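Local structure of V-type ATP synthase alpha chain (Nanoarchaeum equitans Kin4-M, 5BN3) at residues A[229-234]-A[492-497]; A[235-240]-A[245-250]. The protein belongs to the P-loop ATP synthase alpha/beta family, as subunit A of a V-type ATPase, and holds ADP with a magnesium ion. All blocks are in the same frame, centred on the assembly; numbering follows the deposited sequence.

Contact 1: residues A[229-234]-A[492-497]; sequences KTVLNQ and DAFDEN. With MG (magnesium ion), chain K; ADP (adenosine-5'-diphosphate), chain C.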
loop_
_atom_site.group_PDB
_atom_site.type_symbol
_atom_site.label_atom_id
_atom_site.label_comp_id
_atom_site.label_asym_id
_atom_site.label_seq_id
_atom_site.Cartn_x
_atom_site.Cartn_y
_atom_site.Cartn_z
ATOM N N LYS A 229 3.508 1.080 27.844
ATOM C CA LYS A 229 3.320 -0.360 28.050
ATOM C C LYS A 229 4.146 -0.899 29.211
ATOM O O LYS A 229 3.636 -1.618 30.073
ATOM C CB LYS A 229 3.746 -1.141 26.805
ATOM C CG LYS A 229 2.889 -0.988 25.576
ATOM C CD LYS A 229 3.537 -1.769 24.447
ATOM C CE LYS A 229 4.062 -0.857 23.358
ATOM N NZ LYS A 229 4.970 0.227 23.806
ATOM N N THR A 230 5.434 -0.569 29.206
ATOM C CA THR A 230 6.375 -1.107 30.187
ATOM C C THR A 230 6.054 -0.650 31.610
ATOM O O THR A 230 6.059 -1.454 32.541
ATOM C CB THR A 230 7.828 -0.733 29.826
ATOM O OG1 THR A 230 8.191 -1.370 28.591
ATOM C CG2 THR A 230 8.784 -1.175 30.920
ATOM N N VAL A 231 5.771 0.639 31.773
ATOM C CA VAL A 231 5.393 1.173 33.076
ATOM C C VAL A 231 4.090 0.541 33.558
ATOM O O VAL A 231 3.968 0.169 34.727
ATOM C CB VAL A 231 5.264 2.712 33.041
ATOM C CG1 VAL A 231 4.634 3.226 34.322
ATOM C CG2 VAL A 231 6.627 3.347 32.836
ATOM N N LEU A 232 3.127 0.402 32.652
ATOM C CA LEU A 232 1.839 -0.189 33.007
ATOM C C LEU A 232 1.999 -1.625 33.484
ATOM O O LEU A 232 1.412 -2.015 34.488
ATOM C CB LEU A 232 0.864 -0.135 31.827
ATOM C CG LEU A 232 -0.541 -0.647 32.162
ATOM C CD1 LEU A 232 -1.141 0.188 33.274
ATOM C CD2 LEU A 232 -1.451 -0.636 30.947
ATOM N N ASN A 233 2.798 -2.409 32.768
ATOM C CA ASN A 233 3.049 -3.791 33.167
ATOM C C ASN A 233 3.819 -3.888 34.483
ATOM O O ASN A 233 3.553 -4.775 35.298
ATOM C CB ASN A 233 3.776 -4.554 32.056
ATOM C CG ASN A 233 2.819 -5.220 31.084
ATOM O OD1 ASN A 233 2.389 -6.355 31.297
ATOM N ND2 ASN A 233 2.482 -4.518 30.008
ATOM N N GLN A 234 4.767 -2.975 34.687
ATOM C CA GLN A 234 5.529 -2.927 35.933
ATOM C C GLN A 234 4.646 -2.532 37.113
ATOM O O GLN A 234 4.824 -3.034 38.221
ATOM C CB GLN A 234 6.717 -1.964 35.810
ATOM C CG GLN A 234 7.877 -2.502 34.977
ATOM C CD GLN A 234 9.013 -1.505 34.832
ATOM O OE1 GLN A 234 8.866 -0.323 35.154
ATOM N NE2 GLN A 234 10.155 -1.978 34.345
ATOM N N ASP A 492 -0.387 8.569 38.577
ATOM C CA ASP A 492 1.060 8.759 38.530
ATOM C C ASP A 492 1.780 7.556 39.137
ATOM O O ASP A 492 1.721 7.326 40.346
ATOM C CB ASP A 492 1.447 10.040 39.278
ATOM C CG ASP A 492 2.866 10.492 38.979
ATOM O OD1 ASP A 492 3.673 9.683 38.473
ATOM O OD2 ASP A 492 3.179 11.667 39.260
ATOM N N ALA A 493 2.468 6.796 38.291
ATOM C CA ALA A 493 3.174 5.595 38.728
ATOM C C ALA A 493 4.364 5.914 39.624
ATOM O O ALA A 493 4.866 5.040 40.334
ATOM C CB ALA A 493 3.634 4.805 37.527
ATOM N N PHE A 494 4.820 7.161 39.579
ATOM C CA PHE A 494 6.022 7.550 40.308
ATOM C C PHE A 494 5.749 8.605 41.378
ATOM O O PHE A 494 6.643 9.358 41.767
ATOM C CB PHE A 494 7.107 8.002 39.330
ATOM C CG PHE A 494 7.336 7.029 38.209
ATOM C CD1 PHE A 494 7.848 5.766 38.468
ATOM C CD2 PHE A 494 7.022 7.365 36.901
ATOM C CE1 PHE A 494 8.051 4.859 37.443
ATOM C CE2 PHE A 494 7.224 6.463 35.869
ATOM C CZ PHE A 494 7.740 5.207 36.142
ATOM N N ASP A 495 4.507 8.648 41.848
ATOM C CA ASP A 495 4.167 9.411 43.040
ATOM C C ASP A 495 3.913 8.425 44.171
ATOM O O ASP A 495 3.230 7.419 43.977
ATOM C CB ASP A 495 2.930 10.281 42.809
ATOM C CG ASP A 495 2.564 11.106 44.029
ATOM O OD1 ASP A 495 3.121 12.213 44.190
ATOM O OD2 ASP A 495 1.720 10.652 44.831
ATOM N N GLU A 496 4.470 8.710 45.345
ATOM C CA GLU A 496 4.412 7.793 46.481
ATOM C C GLU A 496 2.982 7.473 46.920
ATOM O O GLU A 496 2.702 6.375 47.403
ATOM C CB GLU A 496 5.206 8.374 47.655
ATOM C CG GLU A 496 5.507 7.384 48.770
ATOM C CD GLU A 496 6.338 7.997 49.883
ATOM O OE1 GLU A 496 6.381 9.243 49.981
ATOM O OE2 GLU A 496 6.953 7.231 50.656
ATOM N N ASN A 497 2.080 8.432 46.742
ATOM C CA ASN A 497 0.696 8.260 47.173
ATOM C C ASN A 497 -0.238 7.723 46.086
ATOM O O ASN A 497 -1.198 7.018 46.386
ATOM C CB ASN A 497 0.143 9.578 47.729
ATOM C CG ASN A 497 0.766 9.961 49.058
ATOM O OD1 ASN A 497 1.111 9.099 49.868
ATOM N ND2 ASN A 497 0.911 11.260 49.291
HETATM MG MG MG K . 8.692 -0.432 26.835
HETATM P PB ADP C . 6.635 2.040 26.182
HETATM O O1B ADP C . 5.217 1.944 25.682
HETATM O O2B ADP C . 7.088 0.870 27.011
HETATM O O3B ADP C . 7.615 2.478 25.124
HETATM P PA ADP C . 7.123 3.315 28.717
HETATM O O1A ADP C . 6.378 2.332 29.571
HETATM O O2A ADP C . 8.628 3.270 28.664
HETATM O O3A ADP C . 6.536 3.280 27.214
HETATM O "O5'" ADP C . 6.679 4.793 29.175
HETATM C "C5'" ADP C . 7.078 5.926 28.406
HETATM C "C4'" ADP C . 7.162 7.160 29.298
HETATM O "O4'" ADP C . 5.877 7.458 29.858
HETATM C "C3'" ADP C . 8.127 6.906 30.442
HETATM O "O3'" ADP C . 9.106 7.948 30.475
HETATM C "C2'" ADP C . 7.270 6.932 31.689
HETATM O "O2'" ADP C . 7.904 7.658 32.742
HETATM C "C1'" ADP C . 5.975 7.609 31.274
HETATM N N9 ADP C . 4.830 6.950 31.946
HETATM C C8 ADP C . 4.135 5.896 31.480
HETATM N N7 ADP C . 3.151 5.541 32.345
HETATM C C5 ADP C . 3.206 6.386 33.392
HETATM C C6 ADP C . 2.455 6.571 34.655
HETATM N N6 ADP C . 1.414 5.760 34.980
HETATM N N1 ADP C . 2.844 7.582 35.464
HETATM C C2 ADP C . 3.873 8.393 35.152
HETATM N N3 ADP C . 4.598 8.282 34.026
HETATM C C4 ADP C . 4.315 7.314 33.122
HETATM O O HOH W 1 9.705 0.956 27.994
HETATM O O HOH W 2 9.179 0.458 25.016
HETATM O O HOH W 3 7.769 -1.974 25.809
HETATM O O HOH W 4 10.382 -1.659 26.796
#

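Contact 2: residues A[235-240]-A[245-250]; sequences QIAKWA and VIYIGC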
loop_
_atom_site.group_PDB
_atom_site.type_symbol
_atom_site.label_atom_id
_atom_site.label_comp_id
_atom_site.label_asym_id
_atom_site.label_seq_id
_atom_site.Cartn_x
_atom_site.Cartn_y
_atom_site.Cartn_z
ATOM N N GLN A 235 3.703 -1.625 36.870
ATOM C CA GLN A 235 2.729 -1.237 37.890
ATOM C C GLN A 235 1.867 -2.420 38.298
ATOM O O GLN A 235 1.581 -2.614 39.478
ATOM C CB GLN A 235 1.835 -0.103 37.381
ATOM C CG GLN A 235 2.508 1.255 37.369
ATOM C CD GLN A 235 3.013 1.666 38.736
ATOM O OE1 GLN A 235 4.210 1.595 39.015
ATOM N NE2 GLN A 235 2.103 2.106 39.596
ATOM N N ILE A 236 1.440 -3.201 37.312
ATOM C CA ILE A 236 0.693 -4.420 37.586
ATOM C C ILE A 236 1.573 -5.396 38.366
ATOM O O ILE A 236 1.145 -5.949 39.371
ATOM C CB ILE A 236 0.187 -5.078 36.285
ATOM C CG1 ILE A 236 -0.798 -4.146 35.570
ATOM C CG2 ILE A 236 -0.471 -6.412 36.580
ATOM C CD1 ILE A 236 -1.251 -4.652 34.215
ATOM N N ALA A 237 2.809 -5.587 37.916
ATOM C CA ALA A 237 3.744 -6.470 38.610
ATOM C C ALA A 237 3.979 -6.034 40.061
ATOM O O ALA A 237 4.207 -6.869 40.935
ATOM C CB ALA A 237 5.057 -6.539 37.855
ATOM N N LYS A 238 3.916 -4.726 40.308
ATOM C CA LYS A 238 4.097 -4.175 41.653
ATOM C C LYS A 238 2.923 -4.449 42.581
ATOM O O LYS A 238 3.092 -5.026 43.655
ATOM C CB LYS A 238 4.286 -2.655 41.589
ATOM C CG LYS A 238 5.691 -2.166 41.298
ATOM C CD LYS A 238 5.745 -0.649 41.458
ATOM C CE LYS A 238 6.868 -0.031 40.648
ATOM N NZ LYS A 238 6.791 1.457 40.666
ATOM N N TRP A 239 1.735 -4.014 42.172
ATOM C CA TRP A 239 0.600 -3.937 43.092
ATOM C C TRP A 239 -0.512 -4.963 42.883
ATOM O O TRP A 239 -1.504 -4.944 43.611
ATOM C CB TRP A 239 -0.018 -2.534 43.051
ATOM C CG TRP A 239 0.963 -1.402 43.201
ATOM C CD1 TRP A 239 1.094 -0.316 42.380
ATOM C CD2 TRP A 239 1.941 -1.238 44.239
ATOM N NE1 TRP A 239 2.090 0.509 42.841
ATOM C CE2 TRP A 239 2.627 -0.033 43.980
ATOM C CE3 TRP A 239 2.302 -1.991 45.360
ATOM C CZ2 TRP A 239 3.655 0.433 44.803
ATOM C CZ3 TRP A 239 3.320 -1.529 46.171
ATOM C CH2 TRP A 239 3.984 -0.330 45.891
ATOM N N ALA A 240 -0.370 -5.844 41.898
ATOM C CA ALA A 240 -1.434 -6.809 41.615
ATOM C C ALA A 240 -1.731 -7.716 42.804
ATOM O O ALA A 240 -0.824 -8.155 43.515
ATOM C CB ALA A 240 -1.104 -7.649 40.398
ATOM N N VAL A 245 4.231 -13.264 40.928
ATOM C CA VAL A 245 4.335 -12.415 39.746
ATOM C C VAL A 245 5.538 -12.836 38.909
ATOM O O VAL A 245 6.655 -12.939 39.420
ATOM C CB VAL A 245 4.482 -10.929 40.129
ATOM C CG1 VAL A 245 4.744 -10.080 38.893
ATOM C CG2 VAL A 245 3.242 -10.442 40.842
ATOM N N ILE A 246 5.308 -13.092 37.627
ATOM C CA ILE A 246 6.397 -13.405 36.710
ATOM C C ILE A 246 6.491 -12.339 35.629
ATOM O O ILE A 246 5.568 -12.171 34.830
ATOM C CB ILE A 246 6.195 -14.781 36.062
ATOM C CG1 ILE A 246 6.190 -15.858 37.146
ATOM C CG2 ILE A 246 7.287 -15.062 35.041
ATOM C CD1 ILE A 246 5.607 -17.158 36.695
ATOM N N TYR A 247 7.603 -11.609 35.611
ATOM C CA TYR A 247 7.811 -10.581 34.600
ATOM C C TYR A 247 8.773 -11.082 33.529
ATOM O O TYR A 247 9.940 -11.359 33.814
ATOM C CB TYR A 247 8.350 -9.290 35.228
ATOM C CG TYR A 247 8.185 -8.082 34.335
ATOM C CD1 TYR A 247 9.116 -7.788 33.351
ATOM C CD2 TYR A 247 7.094 -7.238 34.477
ATOM C CE1 TYR A 247 8.963 -6.687 32.531
ATOM C CE2 TYR A 247 6.934 -6.134 33.663
ATOM C CZ TYR A 247 7.871 -5.865 32.693
ATOM O OH TYR A 247 7.714 -4.766 31.880
ATOM N N ILE A 248 8.279 -11.200 32.302
ATOM C CA ILE A 248 9.117 -11.619 31.188
ATOM C C ILE A 248 9.540 -10.422 30.344
ATOM O O ILE A 248 8.719 -9.819 29.646
ATOM C CB ILE A 248 8.396 -12.636 30.280
ATOM C CG1 ILE A 248 7.747 -13.740 31.119
ATOM C CG2 ILE A 248 9.368 -13.232 29.275
ATOM C CD1 ILE A 248 7.012 -14.783 30.294
ATOM N N GLY A 249 10.821 -10.079 30.416
ATOM C CA GLY A 249 11.382 -9.075 29.533
ATOM C C GLY A 249 11.792 -9.732 28.232
ATOM O O GLY A 249 12.907 -10.243 28.109
ATOM N N CYS A 250 10.881 -9.725 27.263
ATOM C CA CYS A 250 11.111 -10.384 25.986
ATOM C C CYS A 250 11.578 -9.382 24.935
ATOM O O CYS A 250 10.767 -8.670 24.346
ATOM C CB CYS A 250 9.832 -11.089 25.525
ATOM S SG CYS A 250 9.972 -11.998 23.967
#

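Contact 1: residues A[229-234]-A[492-497]
V231 meets A493 and F494 in a small apolar contact beside the bound ADP. Its CG1 lies 3.7 Å from A493 CB, while CG2 approaches F494 CZ at 4.0 Å, arriving at the edge of the ring near its plane. With CG1 anti to the backbone N (chi1 170°), that methyl also touches the adenine, 3.4 Å from ADP N7. A493 CB in turn sits over the centre of one face of the F494 ring.

The polar contacts all go through the nucleotide. Both K229 N and NZ bond ADP O1B, NZ at 2.6 Å after the lysine chain bends at chi3 and chi4; T230 N gives to O2B and V231 N to O1A. From 492-497, A493 N reaches ADP N1 in an almost straight bond of 3.0 Å (172°). An Asx turn, F494 N to D492 OD1, shapes this loop within a type I turn.

T230 OG1, at 2.0 Å, ADP O2B and four waters complete an octahedral magnesium shell; D320 OD2, outside it, hydrogen-bonds OG1. The helix amides bond the phosphates, whose charge the K229 ammonium and the magnesium ion probably offset, while the 492-497 loop meets adenine N1, consistent with base recognition.

Contact 2: residues A[235-240]-A[245-250]
The Y247 ring is met obliquely by A237 CB, which stands 4.0 Å from CD2. The indole of W239 carries K238 CB on one face, offset toward its rim; W239 leaves the helix away from the strand, and its ring meets Y500, the planes at about 40°.

Across the interface A237 is the hub. Its methyl packs on V245 CG1 at 3.7 Å, and the second branch of the valine, CG2, lies 3.7 Å from A237 O. V245 CG1 is anti to the backbone N (chi1 174°), which brings this methyl against A237 CB and leaves CG2 alongside the carbonyl. That carbonyl oxygen is bonded by R279, so a buried polar atom is satisfied at the margin of an apolar patch. On the far side of the helix K238 NZ reaches Q235 OE1 at 3.1 Å, nearly in line with the amide C=O.

Helix 229-239 rests on strand 244-250 through the single methyl of A237, set against V245 and the Y247 ring, within the parallel core of a P-loop domain. The strand runs between parallel strands 280-285 and 314-320, with I246 and I248 turned to helix 293-309.

Helix 229-239 joins the two contacts, whose centres are 11 Å apart: its first turns serve contact 1 at the nucleotide, and its end contact 2 against the sheet. Y247 bridges them from the strand side, its CE2 lying 3.9 Å from N233 CB and its OH 3.8 Å from T230 O; its nearest side-chain atoms are about 7 Å from the magnesium ion bound by T230 and from ADP. On the other side, Q235 CD packs 3.4 Å from A493 CB, tying the 492-497 loop of the C-terminal domain to the same helix. S499, bonded by A493 O, Q235 and W239, reinforces this junction. This helix thus lies between sheet and pocket, and the loop borders adenine at N1.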